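PDB 3PSH: molybdate-binding protein MolA from Haemophilus influenzae, which binds molybdate and tungstate, but not sulfate or phosphate, in the periplasm as the solute-binding component of the MolBCA importer, a low-affinity molybdate transporter. Local coordinates for residues Tyr136-Ile144 / Gly279-Ala287. Numbering follows the deposited sequence.
With MOO (molybdate ion), chain B.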
ATOM      1  N   TYR A 136      -8.109  -3.766  -8.081  1.00 14.37           N
ATOM      2  CA  TYR A 136      -7.666  -3.125  -6.814  1.00 11.95           C
ATOM      3  C   TYR A 136      -8.772  -2.497  -5.961  1.00 12.12           C
ATOM      4  O   TYR A 136      -8.766  -2.491  -4.682  1.00 13.50           O
ATOM      5  CB  TYR A 136      -6.471  -2.124  -7.025  1.00 12.26           C
ATOM      6  CG  TYR A 136      -5.165  -2.886  -7.398  1.00 11.78           C
ATOM      7  CD1 TYR A 136      -4.600  -3.776  -6.429  1.00 12.17           C
ATOM      8  CD2 TYR A 136      -4.469  -2.693  -8.630  1.00 12.58           C
ATOM      9  CE1 TYR A 136      -3.380  -4.454  -6.734  1.00 14.50           C
ATOM     10  CE2 TYR A 136      -3.254  -3.372  -8.899  1.00 13.60           C
ATOM     11  CZ  TYR A 136      -2.737  -4.229  -7.918  1.00 17.30           C
ATOM     12  OH  TYR A 136      -1.611  -4.938  -8.174  1.00 16.50           O
ATOM     13  N   ASN A 137      -9.778  -1.893  -6.626  1.00 12.10           N
ATOM     14  CA  ASN A 137     -10.914  -1.410  -5.873  1.00 13.48           C
ATOM     15  C   ASN A 137     -11.640  -2.542  -5.085  1.00 12.33           C
ATOM     16  O   ASN A 137     -11.870  -2.484  -3.880  1.00 12.59           O
ATOM     17  CB  ASN A 137     -11.908  -0.758  -6.804  1.00 13.56           C
ATOM     18  CG  ASN A 137     -11.373   0.600  -7.338  1.00 15.37           C
ATOM     19  OD1 ASN A 137     -10.438   1.140  -6.746  1.00 14.95           O
ATOM     20  ND2 ASN A 137     -11.975   1.130  -8.417  1.00 19.49           N
ATOM     21  N   ASP A 138     -12.017  -3.562  -5.849  1.00 14.11           N
ATOM     22  CA  ASP A 138     -12.747  -4.665  -5.233  1.00 15.08           C
ATOM     23  C   ASP A 138     -11.840  -5.453  -4.270  1.00 16.61           C
ATOM     24  O   ASP A 138     -12.283  -5.949  -3.270  1.00 13.59           O
ATOM     25  CB  ASP A 138     -13.203  -5.608  -6.325  1.00 14.98           C
ATOM     26  CG  ASP A 138     -14.390  -5.049  -7.170  1.00 18.14           C
ATOM     27  OD1 ASP A 138     -14.920  -3.978  -6.770  1.00 18.56           O
ATOM     28  OD2 ASP A 138     -14.726  -5.722  -8.190  1.00 17.13           O
ATOM     29  N   GLY A 139     -10.558  -5.432  -4.524  1.00 13.74           N
ATOM     30  CA  GLY A 139      -9.595  -6.279  -3.747  1.00 14.71           C
ATOM     31  C   GLY A 139      -9.303  -5.594  -2.409  1.00 13.24           C
ATOM     32  O   GLY A 139      -9.137  -6.318  -1.378  1.00 14.96           O
ATOM     33  N   LEU A 140      -9.313  -4.235  -2.379  1.00 12.69           N
ATOM     34  CA  LEU A 140      -9.046  -3.508  -1.168  1.00 13.43           C
ATOM     35  C   LEU A 140     -10.246  -3.709  -0.301  1.00 14.02           C
ATOM     36  O   LEU A 140     -10.123  -4.070   0.857  1.00 13.92           O
ATOM     37  CB  LEU A 140      -8.881  -1.994  -1.493  1.00 11.82           C
ATOM     38  CG  LEU A 140      -8.686  -1.157  -0.230  1.00 12.98           C
ATOM     39  CD1 LEU A 140      -7.527  -1.543   0.635  1.00 10.87           C
ATOM     40  CD2 LEU A 140      -8.433   0.283  -0.756  1.00 10.05           C
ATOM     41  N   LYS A 141     -11.441  -3.569  -0.875  1.00 14.40           N
ATOM     42  CA  LYS A 141     -12.661  -3.759  -0.094  1.00 14.34           C
ATOM     43  C   LYS A 141     -12.712  -5.223   0.429  1.00 15.85           C
ATOM     44  O   LYS A 141     -13.071  -5.427   1.616  1.00 16.86           O
ATOM     45  CB  LYS A 141     -13.952  -3.542  -0.972  1.00 14.29           C
ATOM     46  CG  LYS A 141     -15.250  -3.845  -0.313  1.00 18.31           C
ATOM     47  CD  LYS A 141     -16.349  -3.508  -1.337  1.00 22.24           C
ATOM     48  CE  LYS A 141     -17.696  -4.153  -1.049  1.00 26.64           C
ATOM     49  NZ  LYS A 141     -18.220  -4.217   0.301  1.00 27.56           N
ATOM     50  N   GLN A 142     -12.476  -6.188  -0.433  1.00 15.00           N
ATOM     51  CA  GLN A 142     -12.573  -7.667  -0.040  1.00 12.73           C
ATOM     52  C   GLN A 142     -11.498  -7.968   1.042  1.00 13.57           C
ATOM     53  O   GLN A 142     -11.720  -8.684   2.037  1.00 16.44           O
ATOM     54  CB  GLN A 142     -12.392  -8.534  -1.266  1.00 13.32           C
ATOM     55  CG  GLN A 142     -12.177  -9.976  -0.984  1.00 17.26           C
ATOM     56  CD  GLN A 142     -11.873 -10.746  -2.241  1.00 17.24           C
ATOM     57  OE1 GLN A 142     -10.746 -10.825  -2.619  1.00 17.19           O
ATOM     58  NE2 GLN A 142     -12.902 -11.427  -2.839  1.00 23.50           N
ATOM     59  N   GLY A 143     -10.293  -7.367   0.837  1.00 11.84           N
ATOM     60  CA  GLY A 143      -9.231  -7.570   1.808  1.00 11.19           C
ATOM     61  C   GLY A 143      -9.473  -7.008   3.184  1.00 11.86           C
ATOM     62  O   GLY A 143      -9.201  -7.622   4.205  1.00 12.76           O
ATOM     63  N   ILE A 144      -9.888  -5.742   3.186  1.00 11.20           N
ATOM     64  CA  ILE A 144     -10.241  -5.125   4.450  1.00 11.85           C
ATOM     65  C   ILE A 144     -11.357  -5.980   5.125  1.00 10.36           C
ATOM     66  O   ILE A 144     -11.295  -6.212   6.364  1.00 13.35           O
ATOM     67  CB  ILE A 144     -10.674  -3.598   4.275  1.00 10.84           C
ATOM     68  CG1 ILE A 144      -9.459  -2.730   3.873  1.00 11.96           C
ATOM     69  CG2 ILE A 144     -11.228  -3.081   5.642  1.00 15.23           C
ATOM     70  CD1 ILE A 144      -9.933  -1.264   3.579  1.00 15.58           C
ATOM     71  N   GLY A 279       2.712  -0.303  -4.493  1.00 12.17           N
ATOM     72  CA  GLY A 279       2.213  -1.278  -5.474  1.00 10.80           C
ATOM     73  C   GLY A 279       0.875  -1.890  -5.069  1.00 10.76           C
ATOM     74  O   GLY A 279       0.144  -2.359  -5.921  1.00 13.19           O
ATOM     75  N   TYR A 280       0.553  -1.815  -3.788  1.00 12.09           N
ATOM     76  CA  TYR A 280      -0.760  -2.235  -3.209  1.00 11.91           C
ATOM     77  C   TYR A 280      -1.589  -0.994  -2.745  1.00 12.74           C
ATOM     78  O   TYR A 280      -1.013  -0.111  -2.043  1.00 14.53           O
ATOM     79  CB  TYR A 280      -0.538  -3.153  -1.931  1.00 11.37           C
ATOM     80  CG  TYR A 280       0.003  -4.533  -2.255  1.00 12.72           C
ATOM     81  CD1 TYR A 280      -0.765  -5.706  -2.028  1.00 11.18           C
ATOM     82  CD2 TYR A 280       1.309  -4.663  -2.713  1.00 10.60           C
ATOM     83  CE1 TYR A 280      -0.237  -7.002  -2.324  1.00 12.76           C
ATOM     84  CE2 TYR A 280       1.830  -5.923  -3.045  1.00 15.26           C
ATOM     85  CZ  TYR A 280       1.058  -7.075  -2.793  1.00 15.00           C
ATOM     86  OH  TYR A 280       1.653  -8.305  -3.144  1.00 16.72           O
ATOM     87  N   PRO A 281      -2.944  -1.028  -2.871  1.00 12.59           N
ATOM     88  CA  PRO A 281      -3.764   0.076  -2.427  1.00 13.12           C
ATOM     89  C   PRO A 281      -3.909   0.009  -0.875  1.00 12.50           C
ATOM     90  O   PRO A 281      -4.072  -1.099  -0.316  1.00 14.80           O
ATOM     91  CB  PRO A 281      -5.086  -0.232  -3.071  1.00 11.61           C
ATOM     92  CG  PRO A 281      -5.219  -1.837  -3.086  1.00 12.21           C
ATOM     93  CD  PRO A 281      -3.769  -2.136  -3.489  1.00 12.15           C
ATOM     94  N   MET A 282      -3.991   1.179  -0.238  1.00 12.55           N
ATOM     95  CA  MET A 282      -4.209   1.265   1.192  1.00 13.91           C
ATOM     96  C   MET A 282      -5.287   2.289   1.367  1.00 14.17           C
ATOM     97  O   MET A 282      -5.367   3.237   0.559  1.00 11.83           O
ATOM     98  CB  MET A 282      -2.928   1.739   1.944  1.00 15.05           C
ATOM     99  CG  MET A 282      -1.637   0.950   1.758  1.00 14.14           C
ATOM    100  SD  MET A 282      -1.394  -0.421   3.008  1.00 15.30           S
ATOM    101  CE  MET A 282      -2.953  -1.295   2.933  1.00 15.65           C
ATOM    102  N   PRO A 283      -6.173   2.071   2.354  1.00 14.05           N
ATOM    103  CA  PRO A 283      -7.367   2.887   2.408  1.00 13.84           C
ATOM    104  C   PRO A 283      -7.041   4.353   2.525  1.00 14.70           C
ATOM    105  O   PRO A 283      -7.782   5.164   1.936  1.00 14.45           O
ATOM    106  CB  PRO A 283      -8.101   2.409   3.684  1.00 14.22           C
ATOM    107  CG  PRO A 283      -7.005   1.536   4.498  1.00 12.16           C
ATOM    108  CD  PRO A 283      -6.080   1.020   3.423  1.00 13.64           C
ATOM    109  N   GLU A 284      -6.035   4.714   3.316  1.00 12.84           N
ATOM    110  CA  GLU A 284      -5.667   6.159   3.424  1.00 13.56           C
ATOM    111  C   GLU A 284      -5.096   6.742   2.175  1.00 13.76           C
ATOM    112  O   GLU A 284      -5.165   7.971   1.985  1.00 14.32           O
ATOM    113  CB  GLU A 284      -4.701   6.429   4.618  1.00 14.82           C
ATOM    114  CG  GLU A 284      -3.282   5.833   4.481  1.00 13.75           C
ATOM    115  CD  GLU A 284      -3.094   4.355   4.794  1.00 14.73           C
ATOM    116  OE1 GLU A 284      -4.103   3.609   4.843  1.00 13.55           O
ATOM    117  OE2 GLU A 284      -1.916   3.960   4.991  1.00 14.61           O
ATOM    118  N   ALA A 285      -4.491   5.890   1.359  1.00 14.00           N
ATOM    119  CA  ALA A 285      -3.897   6.355   0.054  1.00 12.65           C
ATOM    120  C   ALA A 285      -5.013   6.770  -0.860  1.00 12.02           C
ATOM    121  O   ALA A 285      -4.860   7.807  -1.499  1.00 13.63           O
ATOM    122  CB  ALA A 285      -3.103   5.285  -0.558  1.00 10.45           C
ATOM    123  N   LEU A 286      -6.105   5.987  -0.934  1.00 11.59           N
ATOM    124  CA  LEU A 286      -7.323   6.450  -1.726  1.00 11.78           C
ATOM    125  C   LEU A 286      -7.910   7.707  -1.137  1.00 13.22           C
ATOM    126  O   LEU A 286      -7.998   8.780  -1.798  1.00 15.86           O
ATOM    127  CB  LEU A 286      -8.434   5.343  -1.784  1.00 12.93           C
ATOM    128  CG  LEU A 286      -7.974   4.286  -2.825  1.00 14.46           C
ATOM    129  CD1 LEU A 286      -6.741   3.352  -2.522  1.00 12.79           C
ATOM    130  CD2 LEU A 286      -9.215   3.387  -3.163  1.00 11.73           C
ATOM    131  N   ALA A 287      -8.272   7.626   0.156  1.00 12.00           N
ATOM    132  CA  ALA A 287      -9.109   8.643   0.749  1.00 12.46           C
ATOM    133  C   ALA A 287      -8.368  10.033   0.793  1.00 15.23           C
ATOM    134  O   ALA A 287      -8.910  11.123   0.411  1.00 15.75           O
ATOM    135  CB  ALA A 287      -9.539   8.185   2.095  1.00 15.69           C
TER
HETATM  136 MO   MOO B   1       4.332  -2.132  -1.816  1.00 33.20          MO
HETATM  137  O1  MOO B   1       4.891  -0.902  -2.834  1.00 14.90           O
HETATM  138  O2  MOO B   1       4.705  -3.691  -2.445  1.00 20.52           O
HETATM  139  O3  MOO B   1       2.640  -2.028  -1.670  1.00 16.87           O
HETATM  140  O4  MOO B   1       4.930  -1.778  -0.266  1.00 14.46           O
HETATM  141  O   HOH W   1       0.229  -5.254  -6.359  1.00 16.90           O
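Swung to the side of the carbonyl carbon and opposite the backbone N (chi1 176°), CG of Leu140 carries its methyls onto Pro281, Pro283 and Leu286, while Tyr136, its CG turned beside the backbone N, leans on Pro281. The fold is that of a periplasmic binding protein with two lobes, each built on a four-stranded parallel sheet. In this family a long helix, here 132-151, joins the lobes, and the packed segment leads from the molybdate pocket into helix 283-297. Pro281 crosses the tyrosine side chain at about a right angle, its CD 3.5 Å from Tyr136 CD1, while its CG lies 4.0 Å from Leu140 CB. The two methyls of Leu140 divide the work: CD1 rests 3.6 Å from Pro281 O, a buried carbonyl oxygen without a hydrogen-bond partner, and CD2 meets Leu286 CD1 tip to tip at 3.9 Å. One turn on, Ile144 CD1 touches Pro283 CB. At the pocket end, Tyr136 OH is hydrogen-bonded to Gly199 O and takes a bond from a water that also donates to Gly279 O, tying the helix to the binding loop. The same glycine gives its N-H to molybdate O1 almost straight, at 176°. The Tyr280 N-H reaches molybdate O3 at a more bent 142°. That oxygen also lies at the edge of the Tyr280 ring, with molybdate O3 3.1 Å from Tyr280 CD2.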